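Local structure of putative transcriptional regulator (Clostridium difficile, 3QI7) at residues A[11-16]-A[87-92]; A[29-34]-A[277-282]; A[36-41]-A[314-319]; A[41-46]-A[56-61]. The protein is of unknown function but has a periplasmic binding protein-like fold and may bind a small ligand such as a sugar. All blocks are in the same frame, centred on the assembly; numbering follows the deposited sequence.

From the N terminus, strand 13-19 comes first, and contact 1 closes a loop by pairing it with strand 88-94. Helix 26-42 follows and takes part in the other three contacts. Contact 2 starts on this helix inside the loop of contact 1 and reaches forward to 277-282. Contact 3 starts about two turns later and reaches 314-319. Contacts 1, 2 and 3 therefore all cross one another along the chain. Contact 4 shares Glu-41 with contact 3 and closes the shortest loop, back to strand 57-63; it lies within the spans of the other three. Together they join the first three strands of one sheet and helices 26-42, 279-292 and 306-324.

Contact 1: A[11-16]-A[87-92]; sequences DDFKVA and EVQAIV
Lys-14 and Ala-16 pair with 87-92 through the backbone, as neighbouring parallel strands. Four backbone hydrogen bonds join them. Lys-14 N gives to Glu-87 O at 2.8 Å. Gln-89 N returns a bond to Lys-14 O at 3.0 Å. Ala-16 N gives to Ala-90 O, and Val-92 N to Ala-16 O at 2.9 Å. A beta bulge shifts the register by one: Lys-14 pairs with Val-88, but Val-15 pairs with Ala-90. Ala-90 N is buried here and has no partner in the model.

Apolar contacts lie on both faces. Val-15 CG1 meets Val-92 CG2 at 4.2 Å on one; Ala-16 CB meets Val-88 CG1 on the other. Near the strand start, Phe-13 CB packs on Gln-89 CG at 3.5 Å.

Charged and water contacts sit at the N-terminal end. The Lys-14 chain stays extended as far as CE (chi3 -179°), which brings CE to 3.6 Å from Glu-87 OE1. Lys-14 NZ makes a long salt bridge to Glu-87 OE1 (3.8 Å), while Asp-85 is its stronger partner. Two waters donate to Asp-12 O. One of them also accepts from Gln-89 NE2; the other donates to Glu-87 OE2 as well.

Strand 57-63 pairs with the other edge of strand 13-19. Phe-13, Val-15, Ala-90 and Val-92 touch helix 306-324, and Ile-91 packs on helix 101-110 across the sheet.

Contact 2: A[29-34]-A[277-282]; sequences YNMVEE and QNYDKI
Gln-277 reaches across to Asn-30, selenomethionine Met-31 and Glu-34 on one side of helix 26-42. It comes just before Asn-278, the N-cap residue of helix 279-292. The contact thus sets a helix start against the flank of the helix that follows the first strand of this periplasmic binding protein-like fold.

Gln-277 gives up the most surface. Its chain bends at chi2 (71°), which brings the amide beside Asn-30. The amide lies against Asn-30, with OE1 at 3.6 Å from Asn-30 CB. The two side chains cross at about a right angle, and their amide planes are 63° apart. A water lies between Asn-30 ND2 and Gln-277 OE1, but its distances are too short to be trusted. No direct hydrogen bond joins the two segments.

Glu-34 slides past Gln-277 in the opposite direction. Its OE1 comes to 3.2 Å from Gln-277 CB.

Met-31 approaches Gln-277 from a different side than Asn-30. Its chain bends twice and brings CE to 4.2 Å from Gln-277 CG. The same CE lies at the ring edge of Tyr-279, though a second conformer of Met-31 makes this less certain. Met-31 and Tyr-279 both touch Ala-308 of helix 306-324.

The cap itself is made by Asn-278 OD1, which accepts from Lys-281 N at 3.1 Å, with the donor above the carbonyl plane.

Contact 3: A[36-41]-A[314-319]; sequences AKEYEE and AIYLAT
Tyr-39 and Glu-38 reach from helix 26-42 to Thr-319 and Tyr-316 of helix 306-324. Both helices cover one face of the alpha/beta sheet. Their segments are 12.7 Å apart at the axes and run 37° from parallel, so long side chains make the join.

Two hydroxyl bonds carry it. Tyr-39 OH and Thr-319 OG1 are 2.7 Å apart, and either could be the donor. The Thr-319 oxygen lies near the plane of the Tyr-39 ring, at its edge. Ile-315 O already accepts the helix bond from Thr-319 N (3.0 Å). It is also a further possible acceptor for the Thr-319 hydroxyl proton, at 3.0 Å from Thr-319 OG1. This choice is not settled.

The second bond runs from Tyr-316 OH to Glu-38 OE2, at 2.8 Å. It uses the syn lone pair of OE2. The carboxylate and ring planes are 23° apart, and OE2 lies at the ring edge, near its plane. Glu-38 gets there with CG anti to the backbone N (chi1 177°) and an extended chain. It has a second conformer, so the bond may be partial.

Next to the hydroxyls, Ile-315 and Tyr-39 both pack on Ile-59 of strand 57-63. Ile-315 CG2 lies 3.5 Å from Tyr-39 OH.

Contact 4: A[41-46]-A[56-61]; sequences EENKID and KQTIKH
Asn-43 meets the start of strand 57-63 with both ends of its amide. Its ND2 gives to Gln-57 O at 2.8 Å, from 52° out of the carbonyl plane. Its OD1 takes a weak bond from Gln-57 N at 3.3 Å. The Lys-56 side chain crosses that of Asn-43 obliquely and bends at chi4 (-64°), which brings NZ back to Asn-43 O for a weak bond of 2.9 Å. Thr-58 CG2 lies 3.5 Å from Asn-43 ND2, the two side chains crossing at about a right angle.

Glu-42 OE1 and Gln-57 OE1 are two acceptors only 3.3 Å apart. Lys-323 NZ donates to Gln-57 OE1 and probably eases their approach. Gln-57 NE2 is buried and has no partner in the model.

The segments belong to a beta-alpha-beta unit: strand 13-19, helix 26-42, then strand 57-63 parallel to the first. Here the chain leaves the helix and turns back to the sheet.

Asn-43 is the second residue of a type I turn from Glu-42 to Ile-45, closed by Ile-45 N to Glu-42 O. Lys-44 NZ makes a 2.6 Å salt bridge to Glu-41 OE2 on the helix. On the strand side, Asp-12 OD1 accepts from Lys-56 N, and Thr-58 pairs through its backbone with Phe-13 and Val-15.

Contact 1: A[11-16]-A[87-92]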
loop_
_atom_site.group_PDB
_atom_site.type_symbol
_atom_site.label_atom_id
_atom_site.label_comp_id
_atom_site.label_asym_id
_atom_site.label_seq_id
_atom_site.Cartn_x
_atom_site.Cartn_y
_atom_site.Cartn_z
ATOM N N ASP A 11 23.525 21.362 -5.778
ATOM C CA ASP A 11 23.811 21.420 -4.344
ATOM C C ASP A 11 23.372 20.136 -3.629
ATOM O O ASP A 11 22.390 19.491 -4.011
ATOM C CB ASP A 11 23.073 22.589 -3.671
ATOM C CG ASP A 11 23.615 23.966 -4.067
ATOM O OD1 ASP A 11 24.785 24.082 -4.492
ATOM O OD2 ASP A 11 22.857 24.944 -3.928
ATOM N N ASP A 12 24.083 19.790 -2.569
ATOM C CA ASP A 12 23.632 18.721 -1.694
ATOM C C ASP A 12 22.234 19.079 -1.180
ATOM O O ASP A 12 21.927 20.257 -0.967
ATOM C CB ASP A 12 24.623 18.525 -0.554
ATOM C CG ASP A 12 25.994 18.045 -1.040
ATOM O OD1 ASP A 12 26.118 17.555 -2.200
ATOM O OD2 ASP A 12 26.950 18.155 -0.244
ATOM N N PHE A 13 21.366 18.087 -1.032
ATOM C CA PHE A 13 19.966 18.416 -0.788
ATOM C C PHE A 13 19.302 17.510 0.226
ATOM O O PHE A 13 19.851 16.477 0.606
ATOM C CB PHE A 13 19.194 18.460 -2.118
ATOM C CG PHE A 13 19.125 17.145 -2.841
ATOM C CD1 PHE A 13 20.173 16.719 -3.656
ATOM C CD2 PHE A 13 17.994 16.333 -2.725
ATOM C CE1 PHE A 13 20.106 15.520 -4.350
ATOM C CE2 PHE A 13 17.918 15.116 -3.410
ATOM C CZ PHE A 13 18.983 14.714 -4.233
ATOM N N LYS A 14 18.139 17.935 0.705
ATOM C CA LYS A 14 17.307 17.087 1.580
ATOM C C LYS A 14 15.985 16.719 0.882
ATOM O O LYS A 14 15.391 17.536 0.148
ATOM C CB LYS A 14 17.016 17.794 2.909
ATOM C CG LYS A 14 18.246 18.156 3.750
ATOM C CD LYS A 14 17.805 18.757 5.087
ATOM C CE LYS A 14 18.991 19.160 5.976
ATOM N NZ LYS A 14 18.617 20.338 6.804
ATOM N N VAL A 15 15.573 15.475 1.070
ATOM C CA VAL A 15 14.235 15.022 0.720
ATOM C C VAL A 15 13.463 14.869 2.026
ATOM O O VAL A 15 13.761 13.996 2.836
ATOM C CB VAL A 15 14.269 13.688 -0.044
ATOM C CG1 VAL A 15 12.840 13.230 -0.390
ATOM C CG2 VAL A 15 15.104 13.834 -1.346
ATOM N N ALA A 16 12.500 15.745 2.252
ATOM C CA ALA A 16 11.706 15.671 3.469
ATOM C C ALA A 16 10.598 14.648 3.249
ATOM O O ALA A 16 9.979 14.658 2.192
ATOM C CB ALA A 16 11.120 17.053 3.829
ATOM N N GLU A 87 17.940 23.754 1.963
ATOM C CA GLU A 87 18.455 22.511 1.399
ATOM C C GLU A 87 17.344 21.514 1.020
ATOM O O GLU A 87 17.590 20.603 0.231
ATOM C CB GLU A 87 19.431 21.865 2.395
ATOM C CG GLU A 87 20.565 22.808 2.822
ATOM C CD GLU A 87 21.692 22.071 3.531
ATOM O OE1 GLU A 87 21.399 21.341 4.497
ATOM O OE2 GLU A 87 22.863 22.217 3.114
ATOM N N VAL A 88 16.146 21.690 1.589
ATOM C CA VAL A 88 14.966 20.897 1.229
ATOM C C VAL A 88 14.560 21.198 -0.208
ATOM O O VAL A 88 14.148 22.328 -0.538
ATOM C CB VAL A 88 13.764 21.136 2.197
ATOM C CG1 VAL A 88 12.481 20.396 1.707
ATOM C CG2 VAL A 88 14.116 20.673 3.611
ATOM N N GLN A 89 14.695 20.172 -1.058
ATOM C CA GLN A 89 14.377 20.274 -2.468
ATOM C C GLN A 89 13.193 19.398 -2.909
ATOM O O GLN A 89 12.724 19.535 -4.044
ATOM C CB GLN A 89 15.613 19.946 -3.298
ATOM C CG GLN A 89 16.787 20.874 -3.047
ATOM C CD GLN A 89 16.503 22.292 -3.503
ATOM O OE1 GLN A 89 15.661 22.502 -4.370
ATOM N NE2 GLN A 89 17.193 23.273 -2.914
ATOM N N ALA A 90 12.692 18.530 -2.021
ATOM C CA ALA A 90 11.473 17.794 -2.308
ATOM C C ALA A 90 10.763 17.437 -1.005
ATOM O O ALA A 90 11.408 17.249 0.042
ATOM C CB ALA A 90 11.785 16.528 -3.139
ATOM N N ILE A 91 9.435 17.386 -1.071
ATOM C CA ILE A 91 8.621 16.915 0.053
ATOM C C ILE A 91 7.712 15.763 -0.383
ATOM O O ILE A 91 6.909 15.918 -1.302
ATOM C CB ILE A 91 7.755 18.045 0.674
ATOM C CG1 ILE A 91 8.629 19.222 1.120
ATOM C CG2 ILE A 91 6.968 17.508 1.869
ATOM C CD1 ILE A 91 7.831 20.463 1.526
ATOM N N VAL A 92 7.850 14.621 0.296
ATOM C CA VAL A 92 7.010 13.462 0.120
ATOM C C VAL A 92 6.111 13.343 1.358
ATOM O O VAL A 92 6.596 13.369 2.486
ATOM C CB VAL A 92 7.881 12.157 -0.035
ATOM C CG1 VAL A 92 7.007 10.900 -0.108
ATOM C CG2 VAL A 92 8.815 12.262 -1.264
HETATM O O HOH W 1 20.005 21.828 -2.065
HETATM O O HOH W 2 23.776 21.951 0.566
#

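Contact 2: A[29-34]-A[277-282]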
loop_
_atom_site.group_PDB
_atom_site.type_symbol
_atom_site.label_atom_id
_atom_site.label_comp_id
_atom_site.label_asym_id
_atom_site.label_seq_id
_atom_site.Cartn_x
_atom_site.Cartn_y
_atom_site.Cartn_z
ATOM N N TYR A 29 6.681 4.439 8.800
ATOM C CA TYR A 29 7.676 5.113 9.645
ATOM C C TYR A 29 9.044 4.438 9.514
ATOM O O TYR A 29 10.090 5.096 9.243
ATOM C CB TYR A 29 7.206 5.134 11.094
ATOM C CG TYR A 29 8.100 5.941 12.008
ATOM C CD1 TYR A 29 9.324 5.430 12.462
ATOM C CD2 TYR A 29 7.726 7.212 12.419
ATOM C CE1 TYR A 29 10.149 6.171 13.267
ATOM C CE2 TYR A 29 8.537 7.943 13.255
ATOM C CZ TYR A 29 9.747 7.416 13.680
ATOM O OH TYR A 29 10.555 8.172 14.513
ATOM N N ASN A 30 9.034 3.119 9.683
ATOM C CA ASN A 30 10.262 2.351 9.610
ATOM C C ASN A 30 10.868 2.256 8.207
ATOM O O ASN A 30 12.094 2.197 8.105
ATOM C CB ASN A 30 10.087 0.974 10.245
ATOM C CG ASN A 30 10.037 1.024 11.774
ATOM O OD1 ASN A 30 10.382 2.026 12.392
ATOM N ND2 ASN A 30 9.640 -0.091 12.393
HETATM N N MSE A 31 10.055 2.254 7.141
HETATM C CA MSE A 31 10.615 2.279 5.785
HETATM C C MSE A 31 11.395 3.580 5.544
HETATM O O MSE A 31 12.523 3.539 5.036
HETATM C CB MSE A 31 9.536 2.082 4.712
HETATM C CG MSE A 31 10.001 2.339 3.255
HETATM SE SE MSE A 31 11.570 1.294 2.723
HETATM C CE MSE A 31 10.891 -0.469 3.249
ATOM N N VAL A 32 10.803 4.720 5.905
ATOM C CA VAL A 32 11.495 6.010 5.809
ATOM C C VAL A 32 12.812 6.001 6.599
ATOM O O VAL A 32 13.862 6.465 6.117
ATOM C CB VAL A 32 10.566 7.163 6.285
ATOM C CG1 VAL A 32 11.296 8.460 6.338
ATOM C CG2 VAL A 32 9.340 7.299 5.335
ATOM N N GLU A 33 12.789 5.427 7.798
ATOM C CA GLU A 33 14.000 5.360 8.612
ATOM C C GLU A 33 15.066 4.518 7.944
ATOM O O GLU A 33 16.262 4.866 8.002
ATOM C CB GLU A 33 13.710 4.824 10.034
ATOM C CG GLU A 33 13.042 5.861 10.930
ATOM C CD GLU A 33 13.871 7.147 11.075
ATOM O OE1 GLU A 33 15.049 7.052 11.503
ATOM O OE2 GLU A 33 13.353 8.246 10.731
ATOM N N GLU A 34 14.633 3.409 7.327
ATOM C CA GLU A 34 15.505 2.530 6.597
ATOM C C GLU A 34 16.137 3.249 5.420
ATOM O O GLU A 34 17.345 3.158 5.193
ATOM C CB GLU A 34 14.746 1.290 6.120
ATOM C CG GLU A 34 15.608 0.279 5.433
ATOM C CD GLU A 34 14.920 -1.073 5.313
ATOM O OE1 GLU A 34 14.862 -1.796 6.334
ATOM O OE2 GLU A 34 14.455 -1.407 4.197
ATOM N N GLN A 277 11.539 -5.226 7.744
ATOM C CA GLN A 277 11.405 -4.576 6.441
ATOM C C GLN A 277 12.147 -5.376 5.346
ATOM O O GLN A 277 12.280 -4.904 4.221
ATOM C CB GLN A 277 11.951 -3.123 6.471
ATOM C CG GLN A 277 11.047 -2.054 7.110
ATOM C CD GLN A 277 10.934 -2.201 8.623
ATOM O OE1 GLN A 277 9.835 -2.419 9.177
ATOM N NE2 GLN A 277 12.070 -2.123 9.299
ATOM N N ASN A 278 12.658 -6.567 5.670
ATOM C CA ASN A 278 13.275 -7.406 4.657
ATOM C C ASN A 278 12.170 -8.299 4.023
ATOM O O ASN A 278 12.004 -9.466 4.367
ATOM C CB ASN A 278 14.413 -8.244 5.234
ATOM C CG ASN A 278 15.219 -8.953 4.158
ATOM O OD1 ASN A 278 14.710 -9.286 3.084
ATOM N ND2 ASN A 278 16.460 -9.220 4.455
ATOM N N TYR A 279 11.411 -7.717 3.113
ATOM C CA TYR A 279 10.234 -8.398 2.582
ATOM C C TYR A 279 10.586 -9.641 1.762
ATOM O O TYR A 279 9.817 -10.597 1.770
ATOM C CB TYR A 279 9.364 -7.428 1.795
ATOM C CG TYR A 279 8.903 -6.290 2.657
ATOM C CD1 TYR A 279 8.064 -6.523 3.742
ATOM C CD2 TYR A 279 9.330 -4.985 2.432
ATOM C CE1 TYR A 279 7.670 -5.509 4.564
ATOM C CE2 TYR A 279 8.906 -3.937 3.263
ATOM C CZ TYR A 279 8.080 -4.204 4.309
ATOM O OH TYR A 279 7.672 -3.199 5.148
ATOM N N ASP A 280 11.725 -9.659 1.081
ATOM C CA ASP A 280 12.099 -10.859 0.305
ATOM C C ASP A 280 12.364 -12.058 1.222
ATOM O O ASP A 280 12.007 -13.183 0.895
ATOM C CB ASP A 280 13.332 -10.612 -0.547
ATOM C CG ASP A 280 13.073 -9.625 -1.665
ATOM O OD1 ASP A 280 11.896 -9.360 -1.989
ATOM O OD2 ASP A 280 14.043 -9.087 -2.197
ATOM N N LYS A 281 12.974 -11.795 2.374
ATOM C CA LYS A 281 13.336 -12.844 3.314
ATOM C C LYS A 281 12.066 -13.349 4.006
ATOM O O LYS A 281 11.913 -14.550 4.225
ATOM C CB LYS A 281 14.360 -12.312 4.332
ATOM C CG LYS A 281 14.814 -13.367 5.343
ATOM C CD LYS A 281 15.714 -12.789 6.451
ATOM C CE LYS A 281 16.298 -13.921 7.329
ATOM N NZ LYS A 281 16.978 -13.403 8.570
ATOM N N ILE A 282 11.175 -12.425 4.369
ATOM C CA ILE A 282 9.879 -12.791 4.948
ATOM C C ILE A 282 9.098 -13.677 3.963
ATOM O O ILE A 282 8.519 -14.689 4.357
ATOM C CB ILE A 282 9.043 -11.574 5.362
ATOM C CG1 ILE A 282 9.789 -10.744 6.439
ATOM C CG2 ILE A 282 7.646 -12.025 5.893
ATOM C CD1 ILE A 282 9.191 -9.336 6.688
HETATM O O HOH W 3 8.956 -2.329 11.455
#

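Contact 3: A[36-41]-A[314-319]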
loop_
_atom_site.group_PDB
_atom_site.type_symbol
_atom_site.label_atom_id
_atom_site.label_comp_id
_atom_site.label_asym_id
_atom_site.label_seq_id
_atom_site.Cartn_x
_atom_site.Cartn_y
_atom_site.Cartn_z
ATOM N N ALA A 36 16.547 6.482 5.080
ATOM C CA ALA A 36 17.453 7.444 5.690
ATOM C C ALA A 36 18.841 6.859 5.946
ATOM O O ALA A 36 19.852 7.508 5.650
ATOM C CB ALA A 36 16.871 7.977 7.005
ATOM N N LYS A 37 18.873 5.662 6.525
ATOM C CA LYS A 37 20.125 4.972 6.818
ATOM C C LYS A 37 20.853 4.597 5.519
ATOM O O LYS A 37 22.052 4.781 5.403
ATOM C CB LYS A 37 19.873 3.758 7.711
ATOM C CG LYS A 37 21.121 3.109 8.271
ATOM N N GLU A 38 20.124 4.115 4.533
ATOM C CA GLU A 38 20.680 3.783 3.209
ATOM C C GLU A 38 21.400 4.988 2.614
ATOM O O GLU A 38 22.514 4.887 2.122
ATOM C CB GLU A 38 19.539 3.306 2.281
ATOM C CG GLU A 38 19.893 2.963 0.824
ATOM C CD GLU A 38 18.710 2.314 0.071
ATOM O OE1 GLU A 38 18.204 1.271 0.539
ATOM O OE2 GLU A 38 18.273 2.846 -0.977
ATOM N N TYR A 39 20.731 6.140 2.649
ATOM C CA TYR A 39 21.303 7.356 2.084
ATOM C C TYR A 39 22.533 7.782 2.911
ATOM O O TYR A 39 23.505 8.277 2.350
ATOM C CB TYR A 39 20.271 8.499 2.016
ATOM C CG TYR A 39 19.313 8.433 0.836
ATOM C CD1 TYR A 39 19.166 7.267 0.069
ATOM C CD2 TYR A 39 18.527 9.535 0.496
ATOM C CE1 TYR A 39 18.285 7.217 -1.011
ATOM C CE2 TYR A 39 17.644 9.489 -0.581
ATOM C CZ TYR A 39 17.527 8.333 -1.330
ATOM O OH TYR A 39 16.668 8.285 -2.403
ATOM N N GLU A 40 22.488 7.600 4.227
ATOM C CA GLU A 40 23.665 7.928 5.058
ATOM C C GLU A 40 24.873 7.125 4.594
ATOM O O GLU A 40 25.961 7.672 4.446
ATOM C CB GLU A 40 23.410 7.709 6.546
ATOM C CG GLU A 40 22.556 8.773 7.206
ATOM C CD GLU A 40 22.011 8.333 8.571
ATOM O OE1 GLU A 40 22.039 7.121 8.880
ATOM O OE2 GLU A 40 21.553 9.214 9.328
ATOM N N GLU A 41 24.676 5.841 4.349
ATOM C CA GLU A 41 25.751 4.965 3.865
ATOM C C GLU A 41 26.288 5.371 2.486
ATOM O O GLU A 41 27.497 5.397 2.271
ATOM C CB GLU A 41 25.268 3.524 3.827
ATOM C CG GLU A 41 25.031 2.954 5.223
ATOM C CD GLU A 41 26.313 2.970 6.052
ATOM O OE1 GLU A 41 27.264 2.268 5.657
ATOM O OE2 GLU A 41 26.385 3.700 7.066
ATOM N N ALA A 314 8.405 6.884 -4.007
ATOM C CA ALA A 314 8.360 8.374 -4.010
ATOM C C ALA A 314 9.706 8.982 -3.617
ATOM O O ALA A 314 10.158 9.964 -4.235
ATOM C CB ALA A 314 7.221 8.910 -3.092
ATOM N N ILE A 315 10.361 8.407 -2.616
ATOM C CA ILE A 315 11.699 8.912 -2.223
ATOM C C ILE A 315 12.727 8.768 -3.380
ATOM O O ILE A 315 13.466 9.706 -3.680
ATOM C CB ILE A 315 12.197 8.220 -0.935
ATOM C CG1 ILE A 315 11.299 8.622 0.248
ATOM C CG2 ILE A 315 13.674 8.582 -0.646
ATOM C CD1 ILE A 315 11.337 7.641 1.381
ATOM N N TYR A 316 12.771 7.596 -4.007
ATOM C CA TYR A 316 13.695 7.335 -5.116
ATOM C C TYR A 316 13.420 8.261 -6.286
ATOM O O TYR A 316 14.354 8.743 -6.934
ATOM C CB TYR A 316 13.599 5.876 -5.603
ATOM C CG TYR A 316 14.291 4.831 -4.736
ATOM C CD1 TYR A 316 15.566 5.027 -4.227
ATOM C CD2 TYR A 316 13.674 3.645 -4.460
ATOM C CE1 TYR A 316 16.201 4.040 -3.434
ATOM C CE2 TYR A 316 14.279 2.674 -3.681
ATOM C CZ TYR A 316 15.541 2.871 -3.173
ATOM O OH TYR A 316 16.097 1.877 -2.401
ATOM N N LEU A 317 12.140 8.529 -6.558
ATOM C CA LEU A 317 11.744 9.411 -7.652
ATOM C C LEU A 317 12.166 10.841 -7.358
ATOM O O LEU A 317 12.728 11.526 -8.233
ATOM C CB LEU A 317 10.217 9.356 -7.839
ATOM C CG LEU A 317 9.571 9.545 -9.200
ATOM C CD1 LEU A 317 10.321 8.838 -10.346
ATOM C CD2 LEU A 317 8.118 9.038 -9.077
ATOM N N ALA A 318 11.851 11.312 -6.151
ATOM C CA ALA A 318 12.242 12.664 -5.745
ATOM C C ALA A 318 13.754 12.851 -5.916
ATOM O O ALA A 318 14.209 13.813 -6.519
ATOM C CB ALA A 318 11.829 12.951 -4.292
ATOM N N THR A 319 14.539 11.925 -5.383
ATOM C CA THR A 319 16.014 11.981 -5.515
ATOM C C THR A 319 16.475 12.068 -6.983
ATOM O O THR A 319 17.332 12.896 -7.349
ATOM C CB THR A 319 16.650 10.765 -4.812
ATOM O OG1 THR A 319 16.274 10.800 -3.431
ATOM C CG2 THR A 319 18.190 10.775 -4.943
#

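Contact 4: A[41-46]-A[56-61]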
loop_
_atom_site.group_PDB
_atom_site.type_symbol
_atom_site.label_atom_id
_atom_site.label_comp_id
_atom_site.label_asym_id
_atom_site.label_seq_id
_atom_site.Cartn_x
_atom_site.Cartn_y
_atom_site.Cartn_z
ATOM N N GLU A 41 24.676 5.841 4.349
ATOM C CA GLU A 41 25.751 4.965 3.865
ATOM C C GLU A 41 26.288 5.371 2.486
ATOM O O GLU A 41 27.497 5.397 2.271
ATOM C CB GLU A 41 25.268 3.524 3.827
ATOM C CG GLU A 41 25.031 2.954 5.223
ATOM C CD GLU A 41 26.313 2.970 6.052
ATOM O OE1 GLU A 41 27.264 2.268 5.657
ATOM O OE2 GLU A 41 26.385 3.700 7.066
ATOM N N GLU A 42 25.385 5.664 1.559
ATOM C CA GLU A 42 25.758 6.176 0.238
ATOM C C GLU A 42 26.630 7.414 0.373
ATOM O O GLU A 42 27.603 7.584 -0.370
ATOM C CB GLU A 42 24.516 6.549 -0.587
ATOM C CG GLU A 42 23.971 5.440 -1.487
ATOM C CD GLU A 42 22.665 5.843 -2.215
ATOM O OE1 GLU A 42 22.551 6.998 -2.695
ATOM O OE2 GLU A 42 21.750 4.997 -2.309
ATOM N N ASN A 43 26.273 8.287 1.310
ATOM C CA ASN A 43 26.987 9.537 1.474
ATOM C C ASN A 43 28.421 9.366 2.023
ATOM O O ASN A 43 29.186 10.331 2.040
ATOM C CB ASN A 43 26.204 10.495 2.381
ATOM C CG ASN A 43 24.959 11.080 1.715
ATOM O OD1 ASN A 43 24.867 11.215 0.486
ATOM N ND2 ASN A 43 24.008 11.476 2.546
ATOM N N LYS A 44 28.770 8.165 2.486
ATOM C CA LYS A 44 30.131 7.893 2.968
ATOM C C LYS A 44 31.129 7.629 1.830
ATOM O O LYS A 44 32.338 7.769 2.037
ATOM C CB LYS A 44 30.146 6.721 3.967
ATOM C CG LYS A 44 29.487 7.037 5.310
ATOM C CD LYS A 44 29.431 5.815 6.214
ATOM C CE LYS A 44 28.570 6.056 7.435
ATOM N NZ LYS A 44 28.407 4.821 8.263
ATOM N N ILE A 45 30.631 7.239 0.654
ATOM C CA ILE A 45 31.473 7.007 -0.527
ATOM C C ILE A 45 31.543 8.303 -1.318
ATOM O O ILE A 45 30.532 8.741 -1.865
ATOM C CB ILE A 45 30.913 5.905 -1.490
ATOM C CG1 ILE A 45 30.282 4.733 -0.730
ATOM C CG2 ILE A 45 32.030 5.391 -2.400
ATOM C CD1 ILE A 45 31.220 4.051 0.211
ATOM N N ASP A 46 32.732 8.910 -1.378
ATOM C CA ASP A 46 32.917 10.222 -2.018
ATOM C C ASP A 46 32.737 10.202 -3.548
ATOM O O ASP A 46 32.222 11.176 -4.122
ATOM C CB ASP A 46 34.295 10.801 -1.662
ATOM N N LYS A 56 25.293 14.762 -2.617
ATOM C CA LYS A 56 24.829 14.132 -1.374
ATOM C C LYS A 56 23.353 14.398 -1.130
ATOM O O LYS A 56 22.859 15.520 -1.330
ATOM C CB LYS A 56 25.656 14.602 -0.170
ATOM C CG LYS A 56 27.059 13.957 -0.074
ATOM C CD LYS A 56 27.923 14.625 0.995
ATOM C CE LYS A 56 29.417 14.336 0.780
ATOM N NZ LYS A 56 29.767 12.886 0.915
ATOM N N GLN A 57 22.646 13.355 -0.702
ATOM C CA GLN A 57 21.237 13.477 -0.370
ATOM C C GLN A 57 20.985 12.833 0.987
ATOM O O GLN A 57 21.557 11.782 1.297
ATOM C CB GLN A 57 20.339 12.797 -1.430
ATOM C CG GLN A 57 21.054 12.231 -2.664
ATOM C CD GLN A 57 21.451 10.771 -2.532
ATOM O OE1 GLN A 57 21.387 10.025 -3.503
ATOM N NE2 GLN A 57 21.874 10.356 -1.341
ATOM N N THR A 58 20.132 13.464 1.784
ATOM C CA THR A 58 19.677 12.891 3.062
ATOM C C THR A 58 18.155 13.004 3.150
ATOM O O THR A 58 17.528 13.818 2.474
ATOM C CB THR A 58 20.294 13.609 4.339
ATOM O OG1 THR A 58 20.057 15.011 4.261
ATOM C CG2 THR A 58 21.800 13.341 4.520
ATOM N N ILE A 59 17.576 12.185 3.999
ATOM C CA ILE A 59 16.156 12.225 4.231
ATOM C C ILE A 59 15.907 12.974 5.531
ATOM O O ILE A 59 16.583 12.720 6.537
ATOM C CB ILE A 59 15.575 10.800 4.307
ATOM C CG1 ILE A 59 15.504 10.214 2.885
ATOM C CG2 ILE A 59 14.191 10.823 4.945
ATOM C CD1 ILE A 59 15.369 8.700 2.835
ATOM N N LYS A 60 14.985 13.932 5.489
ATOM C CA LYS A 60 14.503 14.559 6.703
ATOM C C LYS A 60 13.134 14.003 7.048
ATOM O O LYS A 60 12.116 14.375 6.420
ATOM C CB LYS A 60 14.414 16.088 6.548
ATOM C CG LYS A 60 13.991 16.838 7.826
ATOM C CD LYS A 60 14.238 18.340 7.675
ATOM C CE LYS A 60 14.297 19.076 9.030
ATOM N NZ LYS A 60 12.939 19.491 9.412
ATOM N N HIS A 61 13.105 13.138 8.053
ATOM C CA HIS A 61 11.857 12.529 8.484
ATOM C C HIS A 61 11.038 13.448 9.406
ATOM O O HIS A 61 11.414 13.719 10.545
ATOM C CB HIS A 61 12.134 11.188 9.168
ATOM C CG HIS A 61 10.914 10.349 9.378
ATOM N ND1 HIS A 61 10.954 9.132 10.024
ATOM C CD2 HIS A 61 9.619 10.545 9.034
ATOM C CE1 HIS A 61 9.742 8.608 10.056
ATOM N NE2 HIS A 61 8.909 9.453 9.477
#